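Local atomic coordinates of putative lipase (Bacteroides thetaiotaomicron VPI-5482, PDB entry 3BZW), a protein that probably hydrolyses lipid esters as a member of the GDSL-like (SGNH) lipase/acylhydrolase family, perhaps with lysophospholipase activity. Residues I46-L57 against T245-M256. Residues are numbered along the deposited sequence; the frame is centred on the assembly and turned at random.
Sequences IKKYWDFLKEWL and TKGQERMARTLM
Ala-252 packs against Tyr-49 where helices 49-57 and 245-256 cross at -54°, their axes 8.3 Å apart, with the CA atoms of this pair separated by just 4.6 Å. Two hydrogen bonds tie the start of helix 49-57 and the residues leading into it to the second helix: Lys-47 N donates to Thr-245 OG1 at 2.9 Å, nearly straight, and Tyr-49 N donates to Gln-248 OE1 at 2.8 Å, more bent and tilted from the carbonyl plane. The Gln-248 chain is bent at chi2 (-74°); its amide is within 11° of coplanar with the Tyr-49 ring, and OE1 lies at the ring edge, in its plane; NE2 is held by Ile-36 O. Three aromatic knobs from helix 49-57 enter holes between residues of the other helix. Tyr-49 sits among Gln-248, Met-251, Ala-252 and Leu-255. Phe-52 is sandwiched: Glu-249 CB makes a CH-pi contact over one face, 3.9 Å from the ring centroid, while Lys-47 CD covers the opposite face. The Trp-56 six-membered ring receives Arg-253 over its face, with CZ 4.7 Å from the centroid in a cation-pi contact and CD adding a CH-pi contact; the guanidinium is steeply tilted to the ring system and puts NH1 over its centre. Trp-56 CZ3 meets Ala-252 CB at 3.4 Å, and the selenium (SE) of Met-256, a selenomethionine, approaches obliquely, a Met-aromatic contact. An alanine replacing Trp-56 would remove the ring and probably leave the Arg-253 guanidinium without its pi partner, opening a gap beside Ala-252 and Met-256. Beyond the pair, Tyr-49 OH and Thr-37 OG1 share a hydrogen bond, and Tyr-49, Met-251 and Leu-255 pack on strand 91-95 of the parallel sheet in this alpha/beta SGNH-hydrolase fold; Met-251 and Leu-255 also touch helix 216-219, whereas Glu-249, Arg-253 and Met-256 pack against a second subunit.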
ATOM      1  N   ILE A  46     -15.370 -15.614  43.596  1.00  5.51           N
ATOM      2  CA  ILE A  46     -15.277 -14.475  42.692  1.00  5.88           C
ATOM      3  C   ILE A  46     -16.444 -13.507  42.861  1.00  7.09           C
ATOM      4  O   ILE A  46     -17.606 -13.911  42.828  1.00  6.96           O
ATOM      5  CB  ILE A  46     -15.259 -14.928  41.208  1.00  5.56           C
ATOM      6  CG1 ILE A  46     -14.021 -15.783  40.931  1.00  5.13           C
ATOM      7  CG2 ILE A  46     -15.284 -13.706  40.288  1.00  5.79           C
ATOM      8  CD1 ILE A  46     -13.966 -16.334  39.521  1.00  3.31           C
ATOM      9  N   LYS A  47     -16.122 -12.232  43.055  1.00  7.06           N
ATOM     10  CA  LYS A  47     -17.138 -11.191  43.165  1.00  7.72           C
ATOM     11  C   LYS A  47     -17.215 -10.646  41.741  1.00  7.06           C
ATOM     12  O   LYS A  47     -16.212 -10.175  41.198  1.00  5.83           O
ATOM     13  CB  LYS A  47     -16.688 -10.101  44.139  1.00  7.72           C
ATOM     14  CG  LYS A  47     -17.717  -9.003  44.374  1.00  8.80           C
ATOM     15  CD  LYS A  47     -17.263  -8.066  45.483  1.00 12.57           C
ATOM     16  CE  LYS A  47     -18.288  -6.976  45.746  1.00 14.46           C
ATOM     17  NZ  LYS A  47     -17.835  -6.052  46.823  1.00 15.47           N
ATOM     18  N   LYS A  48     -18.397 -10.727  41.136  1.00  5.90           N
ATOM     19  CA  LYS A  48     -18.582 -10.288  39.753  1.00  6.82           C
ATOM     20  C   LYS A  48     -18.741  -8.785  39.522  1.00  6.95           C
ATOM     21  O   LYS A  48     -19.145  -8.038  40.418  1.00  5.30           O
ATOM     22  CB  LYS A  48     -19.755 -11.050  39.122  1.00  4.85           C
ATOM     23  CG  LYS A  48     -19.455 -12.532  38.846  1.00  7.33           C
ATOM     24  CD  LYS A  48     -19.372 -13.369  40.130  1.00  4.61           C
ATOM     25  CE  LYS A  48     -18.968 -14.811  39.835  1.00  8.36           C
ATOM     26  NZ  LYS A  48     -18.971 -15.668  41.065  1.00  7.82           N
ATOM     27  N   TYR A  49     -18.427  -8.357  38.302  1.00  5.34           N
ATOM     28  CA  TYR A  49     -18.490  -6.945  37.945  1.00  5.70           C
ATOM     29  C   TYR A  49     -19.822  -6.265  38.256  1.00  4.51           C
ATOM     30  O   TYR A  49     -19.839  -5.114  38.692  1.00  5.41           O
ATOM     31  CB  TYR A  49     -18.115  -6.763  36.465  1.00  5.72           C
ATOM     32  CG  TYR A  49     -19.108  -7.321  35.468  1.00  7.02           C
ATOM     33  CD1 TYR A  49     -20.135  -6.527  34.962  1.00  6.86           C
ATOM     34  CD2 TYR A  49     -19.006  -8.636  35.013  1.00  7.40           C
ATOM     35  CE1 TYR A  49     -21.038  -7.025  34.021  1.00  7.73           C
ATOM     36  CE2 TYR A  49     -19.907  -9.147  34.073  1.00  6.93           C
ATOM     37  CZ  TYR A  49     -20.916  -8.335  33.582  1.00  6.62           C
ATOM     38  OH  TYR A  49     -21.799  -8.823  32.646  1.00  7.36           O
ATOM     39  N   TRP A  50     -20.935  -6.960  38.046  1.00  3.47           N
ATOM     40  CA  TRP A  50     -22.232  -6.356  38.330  1.00  5.72           C
ATOM     41  C   TRP A  50     -22.463  -6.174  39.828  1.00  6.12           C
ATOM     42  O   TRP A  50     -23.295  -5.365  40.247  1.00  4.76           O
ATOM     43  CB  TRP A  50     -23.370  -7.180  37.714  1.00  6.27           C
ATOM     44  CG  TRP A  50     -23.210  -8.663  37.833  1.00  6.90           C
ATOM     45  CD1 TRP A  50     -22.747  -9.518  36.872  1.00  8.70           C
ATOM     46  CD2 TRP A  50     -23.495  -9.467  38.979  1.00  8.36           C
ATOM     47  NE1 TRP A  50     -22.728 -10.807  37.348  1.00  7.36           N
ATOM     48  CE2 TRP A  50     -23.182 -10.804  38.641  1.00  8.32           C
ATOM     49  CE3 TRP A  50     -23.987  -9.190  40.263  1.00  9.06           C
ATOM     50  CZ2 TRP A  50     -23.342 -11.862  39.540  1.00  8.59           C
ATOM     51  CZ3 TRP A  50     -24.147 -10.247  41.159  1.00 10.95           C
ATOM     52  CH2 TRP A  50     -23.824 -11.566  40.789  1.00  9.12           C
ATOM     53  N   ASP A  51     -21.719  -6.924  40.636  1.00  6.21           N
ATOM     54  CA  ASP A  51     -21.840  -6.827  42.085  1.00  8.80           C
ATOM     55  C   ASP A  51     -21.144  -5.539  42.539  1.00  9.03           C
ATOM     56  O   ASP A  51     -21.587  -4.868  43.472  1.00  7.26           O
ATOM     57  CB  ASP A  51     -21.180  -8.036  42.748  1.00 12.46           C
ATOM     58  CG  ASP A  51     -21.893  -8.468  44.011  1.00 16.63           C
ATOM     59  OD1 ASP A  51     -22.270  -7.588  44.811  1.00 21.99           O
ATOM     60  OD2 ASP A  51     -22.070  -9.687  44.207  1.00 18.25           O
ATOM     61  N   PHE A  52     -20.047  -5.198  41.869  1.00  8.29           N
ATOM     62  CA  PHE A  52     -19.315  -3.979  42.188  1.00  7.27           C
ATOM     63  C   PHE A  52     -20.129  -2.767  41.750  1.00  8.36           C
ATOM     64  O   PHE A  52     -20.155  -1.745  42.438  1.00  7.96           O
ATOM     65  CB  PHE A  52     -17.959  -3.969  41.482  1.00  5.89           C
ATOM     66  CG  PHE A  52     -16.929  -4.836  42.140  1.00  4.95           C
ATOM     67  CD1 PHE A  52     -16.342  -4.449  43.343  1.00  4.81           C
ATOM     68  CD2 PHE A  52     -16.540  -6.038  41.558  1.00  4.12           C
ATOM     69  CE1 PHE A  52     -15.376  -5.245  43.963  1.00  4.51           C
ATOM     70  CE2 PHE A  52     -15.574  -6.848  42.165  1.00  4.30           C
ATOM     71  CZ  PHE A  52     -14.990  -6.449  43.369  1.00  4.75           C
ATOM     72  N   LEU A  53     -20.794  -2.883  40.606  1.00  6.84           N
ATOM     73  CA  LEU A  53     -21.610  -1.785  40.101  1.00  7.67           C
ATOM     74  C   LEU A  53     -22.815  -1.573  41.009  1.00  7.85           C
ATOM     75  O   LEU A  53     -23.289  -0.447  41.177  1.00  6.83           O
ATOM     76  CB  LEU A  53     -22.067  -2.072  38.666  1.00  8.03           C
ATOM     77  CG  LEU A  53     -20.964  -2.020  37.604  1.00  6.93           C
ATOM     78  CD1 LEU A  53     -21.541  -2.398  36.248  1.00  7.47           C
ATOM     79  CD2 LEU A  53     -20.361  -0.621  37.554  1.00  7.71           C
ATOM     80  N   LYS A  54     -23.308  -2.659  41.595  1.00  8.25           N
ATOM     81  CA  LYS A  54     -24.438  -2.573  42.509  1.00 10.08           C
ATOM     82  C   LYS A  54     -24.000  -1.720  43.695  1.00 11.44           C
ATOM     83  O   LYS A  54     -24.714  -0.827  44.148  1.00 12.07           O
ATOM     84  CB  LYS A  54     -24.826  -3.969  43.002  1.00 11.60           C
ATOM     85  CG  LYS A  54     -26.070  -3.986  43.876  1.00 15.28           C
ATOM     86  CD  LYS A  54     -26.346  -5.368  44.457  1.00 16.99           C
ATOM     87  CE  LYS A  54     -25.378  -5.704  45.580  1.00 19.06           C
ATOM     88  NZ  LYS A  54     -25.665  -7.044  46.166  1.00 21.92           N
ATOM     89  N   GLU A  55     -22.798  -2.012  44.175  1.00 13.01           N
ATOM     90  CA  GLU A  55     -22.185  -1.334  45.311  1.00 15.30           C
ATOM     91  C   GLU A  55     -21.821   0.128  45.050  1.00 14.44           C
ATOM     92  O   GLU A  55     -22.139   1.007  45.852  1.00 13.67           O
ATOM     93  CB  GLU A  55     -20.927  -2.109  45.713  1.00 18.14           C
ATOM     94  CG  GLU A  55     -20.021  -1.445  46.735  1.00 25.00           C
ATOM     95  CD  GLU A  55     -18.708  -2.200  46.887  1.00 28.07           C
ATOM     96  OE1 GLU A  55     -18.749  -3.449  46.923  1.00 31.39           O
ATOM     97  OE2 GLU A  55     -17.641  -1.554  46.972  1.00 29.22           O
ATOM     98  N   TRP A  56     -21.163   0.379  43.922  1.00 11.71           N
ATOM     99  CA  TRP A  56     -20.711   1.723  43.575  1.00 10.40           C
ATOM    100  C   TRP A  56     -21.756   2.677  43.014  1.00 10.58           C
ATOM    101  O   TRP A  56     -21.715   3.876  43.288  1.00  8.71           O
ATOM    102  CB  TRP A  56     -19.560   1.653  42.563  1.00 10.33           C
ATOM    103  CG  TRP A  56     -18.398   0.793  42.958  1.00 10.25           C
ATOM    104  CD1 TRP A  56     -17.927   0.568  44.222  1.00 12.58           C
ATOM    105  CD2 TRP A  56     -17.490   0.134  42.069  1.00  9.63           C
ATOM    106  NE1 TRP A  56     -16.773  -0.183  44.174  1.00 11.78           N
ATOM    107  CE2 TRP A  56     -16.483  -0.464  42.863  1.00 11.72           C
ATOM    108  CE3 TRP A  56     -17.424  -0.006  40.676  1.00 10.75           C
ATOM    109  CZ2 TRP A  56     -15.423  -1.189  42.310  1.00  8.93           C
ATOM    110  CZ3 TRP A  56     -16.366  -0.729  40.124  1.00 10.32           C
ATOM    111  CH2 TRP A  56     -15.381  -1.311  40.943  1.00 10.00           C
ATOM    112  N   LEU A  57     -22.682   2.152  42.217  1.00  9.41           N
ATOM    113  CA  LEU A  57     -23.697   2.993  41.595  1.00  9.53           C
ATOM    114  C   LEU A  57     -25.134   2.682  41.989  1.00  8.67           C
ATOM    115  O   LEU A  57     -26.066   3.299  41.472  1.00 10.15           O
ATOM    116  CB  LEU A  57     -23.554   2.918  40.070  1.00  7.55           C
ATOM    117  CG  LEU A  57     -22.213   3.415  39.523  1.00 10.25           C
ATOM    118  CD1 LEU A  57     -22.133   3.178  38.021  1.00  9.90           C
ATOM    119  CD2 LEU A  57     -22.063   4.893  39.835  1.00  9.00           C
ATOM    120  N   THR A 245     -11.560 -12.051  41.178  1.00  4.27           N
ATOM    121  CA  THR A 245     -12.195 -10.860  41.721  1.00  4.65           C
ATOM    122  C   THR A 245     -11.446  -9.590  41.322  1.00  6.02           C
ATOM    123  O   THR A 245     -12.068  -8.590  40.944  1.00  5.33           O
ATOM    124  CB  THR A 245     -12.307 -10.955  43.262  1.00  4.94           C
ATOM    125  OG1 THR A 245     -13.298 -11.937  43.599  1.00  2.97           O
ATOM    126  CG2 THR A 245     -12.699  -9.610  43.861  1.00  5.65           C
ATOM    127  N   LYS A 246     -10.116  -9.627  41.388  1.00  4.98           N
ATOM    128  CA  LYS A 246      -9.316  -8.458  41.023  1.00  5.18           C
ATOM    129  C   LYS A 246      -9.618  -8.052  39.578  1.00  4.97           C
ATOM    130  O   LYS A 246      -9.722  -6.864  39.273  1.00  4.02           O
ATOM    131  CB  LYS A 246      -7.819  -8.758  41.197  1.00  6.76           C
ATOM    132  CG  LYS A 246      -6.905  -7.528  41.087  1.00  8.60           C
ATOM    133  CD  LYS A 246      -5.448  -7.892  41.365  1.00  7.20           C
ATOM    134  CE  LYS A 246      -4.544  -6.662  41.350  1.00  9.55           C
ATOM    135  NZ  LYS A 246      -4.870  -5.711  42.455  1.00  8.77           N
ATOM    136  N   GLY A 247      -9.778  -9.043  38.700  1.00  5.13           N
ATOM    137  CA  GLY A 247     -10.078  -8.764  37.304  1.00  4.34           C
ATOM    138  C   GLY A 247     -11.493  -8.240  37.125  1.00  5.88           C
ATOM    139  O   GLY A 247     -11.742  -7.350  36.308  1.00  4.40           O
ATOM    140  N   GLN A 248     -12.420  -8.802  37.894  1.00  4.33           N
ATOM    141  CA  GLN A 248     -13.822  -8.389  37.846  1.00  4.01           C
ATOM    142  C   GLN A 248     -13.957  -6.937  38.307  1.00  4.03           C
ATOM    143  O   GLN A 248     -14.800  -6.193  37.803  1.00  4.54           O
ATOM    144  CB  GLN A 248     -14.669  -9.289  38.753  1.00  2.30           C
ATOM    145  CG  GLN A 248     -14.879 -10.712  38.242  1.00  1.06           C
ATOM    146  CD  GLN A 248     -15.862 -10.791  37.081  1.00  5.20           C
ATOM    147  OE1 GLN A 248     -16.643  -9.869  36.847  1.00  5.95           O
ATOM    148  NE2 GLN A 248     -15.835 -11.906  36.361  1.00  5.84           N
ATOM    149  N   GLU A 249     -13.127  -6.538  39.266  1.00  5.08           N
ATOM    150  CA  GLU A 249     -13.179  -5.177  39.774  1.00  4.43           C
ATOM    151  C   GLU A 249     -12.602  -4.188  38.758  1.00  4.57           C
ATOM    152  O   GLU A 249     -13.116  -3.080  38.605  1.00  3.40           O
ATOM    153  CB  GLU A 249     -12.443  -5.080  41.120  1.00  7.39           C
ATOM    154  CG  GLU A 249     -12.407  -3.669  41.699  1.00  8.90           C
ATOM    155  CD  GLU A 249     -12.250  -3.642  43.215  1.00 13.08           C
ATOM    156  OE1 GLU A 249     -11.572  -4.532  43.771  1.00 11.43           O
ATOM    157  OE2 GLU A 249     -12.797  -2.713  43.852  1.00 13.39           O
ATOM    158  N   ARG A 250     -11.540  -4.580  38.059  1.00  4.18           N
ATOM    159  CA  ARG A 250     -10.965  -3.694  37.051  1.00  3.62           C
ATOM    160  C   ARG A 250     -11.991  -3.560  35.922  1.00  4.14           C
ATOM    161  O   ARG A 250     -12.187  -2.476  35.367  1.00  4.26           O
ATOM    162  CB  ARG A 250      -9.638  -4.259  36.523  1.00  3.37           C
ATOM    163  CG  ARG A 250      -9.049  -3.455  35.365  1.00  4.00           C
ATOM    164  CD  ARG A 250      -7.538  -3.597  35.254  1.00  4.60           C
ATOM    165  NE  ARG A 250      -7.024  -2.827  34.119  1.00  5.31           N
ATOM    166  CZ  ARG A 250      -5.756  -2.458  33.968  1.00  5.18           C
ATOM    167  NH1 ARG A 250      -4.846  -2.782  34.882  1.00  1.17           N
ATOM    168  NH2 ARG A 250      -5.399  -1.755  32.899  1.00  4.66           N
HETATM  169  N   MSE A 251     -12.660  -4.664  35.604  1.00  4.27           N
HETATM  170  CA  MSE A 251     -13.694  -4.668  34.568  1.00  7.32           C
HETATM  171  C   MSE A 251     -14.828  -3.717  34.951  1.00  6.59           C
HETATM  172  O   MSE A 251     -15.261  -2.885  34.150  1.00  5.96           O
HETATM  173  CB  MSE A 251     -14.269  -6.078  34.402  1.00  8.30           C
HETATM  174  CG  MSE A 251     -13.374  -7.043  33.643  1.00 14.62           C
HETATM  175 SE   MSE A 251     -13.898  -8.894  33.924  1.00 27.75          SE
HETATM  176  CE  MSE A 251     -15.744  -8.759  33.380  1.00 21.05           C
ATOM    177  N   ALA A 252     -15.304  -3.851  36.186  1.00  5.73           N
ATOM    178  CA  ALA A 252     -16.396  -3.020  36.687  1.00  5.86           C
ATOM    179  C   ALA A 252     -16.026  -1.544  36.706  1.00  5.48           C
ATOM    180  O   ALA A 252     -16.815  -0.686  36.296  1.00  6.55           O
ATOM    181  CB  ALA A 252     -16.800  -3.479  38.092  1.00  5.81           C
ATOM    182  N   ARG A 253     -14.820  -1.239  37.173  1.00  6.13           N
ATOM    183  CA  ARG A 253     -14.386   0.150  37.230  1.00  7.03           C
ATOM    184  C   ARG A 253     -14.269   0.720  35.816  1.00  6.49           C
ATOM    185  O   ARG A 253     -14.559   1.897  35.577  1.00  5.15           O
ATOM    186  CB  ARG A 253     -13.044   0.258  37.953  1.00  9.04           C
ATOM    187  CG  ARG A 253     -12.815   1.620  38.568  1.00 13.75           C
ATOM    188  CD  ARG A 253     -13.698   1.814  39.787  1.00 15.00           C
ATOM    189  NE  ARG A 253     -13.859   3.228  40.102  1.00 18.88           N
ATOM    190  CZ  ARG A 253     -14.541   3.687  41.145  1.00 20.47           C
ATOM    191  NH1 ARG A 253     -15.125   2.840  41.986  1.00 18.40           N
ATOM    192  NH2 ARG A 253     -14.650   4.996  41.341  1.00 19.06           N
ATOM    193  N   THR A 254     -13.838  -0.118  34.881  1.00  5.54           N
ATOM    194  CA  THR A 254     -13.702   0.304  33.489  1.00  5.50           C
ATOM    195  C   THR A 254     -15.099   0.608  32.965  1.00  5.53           C
ATOM    196  O   THR A 254     -15.351   1.660  32.380  1.00  6.46           O
ATOM    197  CB  THR A 254     -13.079  -0.817  32.628  1.00  6.03           C
ATOM    198  OG1 THR A 254     -11.736  -1.059  33.064  1.00  5.28           O
ATOM    199  CG2 THR A 254     -13.067  -0.430  31.152  1.00  5.50           C
ATOM    200  N   LEU A 255     -16.005  -0.328  33.203  1.00  5.94           N
ATOM    201  CA  LEU A 255     -17.389  -0.207  32.765  1.00  7.15           C
ATOM    202  C   LEU A 255     -18.034   1.050  33.344  1.00  6.55           C
ATOM    203  O   LEU A 255     -18.778   1.754  32.658  1.00  7.29           O
ATOM    204  CB  LEU A 255     -18.151  -1.461  33.204  1.00  8.02           C
ATOM    205  CG  LEU A 255     -19.440  -1.862  32.494  1.00 10.32           C
ATOM    206  CD1 LEU A 255     -19.273  -1.755  30.985  1.00  8.95           C
ATOM    207  CD2 LEU A 255     -19.789  -3.293  32.904  1.00  9.61           C
HETATM  208  N   MSE A 256     -17.737   1.337  34.607  1.00  7.17           N
HETATM  209  CA  MSE A 256     -18.302   2.506  35.260  1.00  9.22           C
HETATM  210  C   MSE A 256     -18.049   3.791  34.479  1.00  8.80           C
HETATM  211  O   MSE A 256     -18.966   4.579  34.254  1.00  7.62           O
HETATM  212  CB  MSE A 256     -17.741   2.657  36.672  1.00 12.64           C
HETATM  213  CG  MSE A 256     -18.382   3.786  37.455  1.00 18.64           C
HETATM  214 SE   MSE A 256     -17.760   3.861  39.291  1.00 29.06          SE
HETATM  215  CE  MSE A 256     -17.355   5.740  39.379  1.00 26.59           C
TER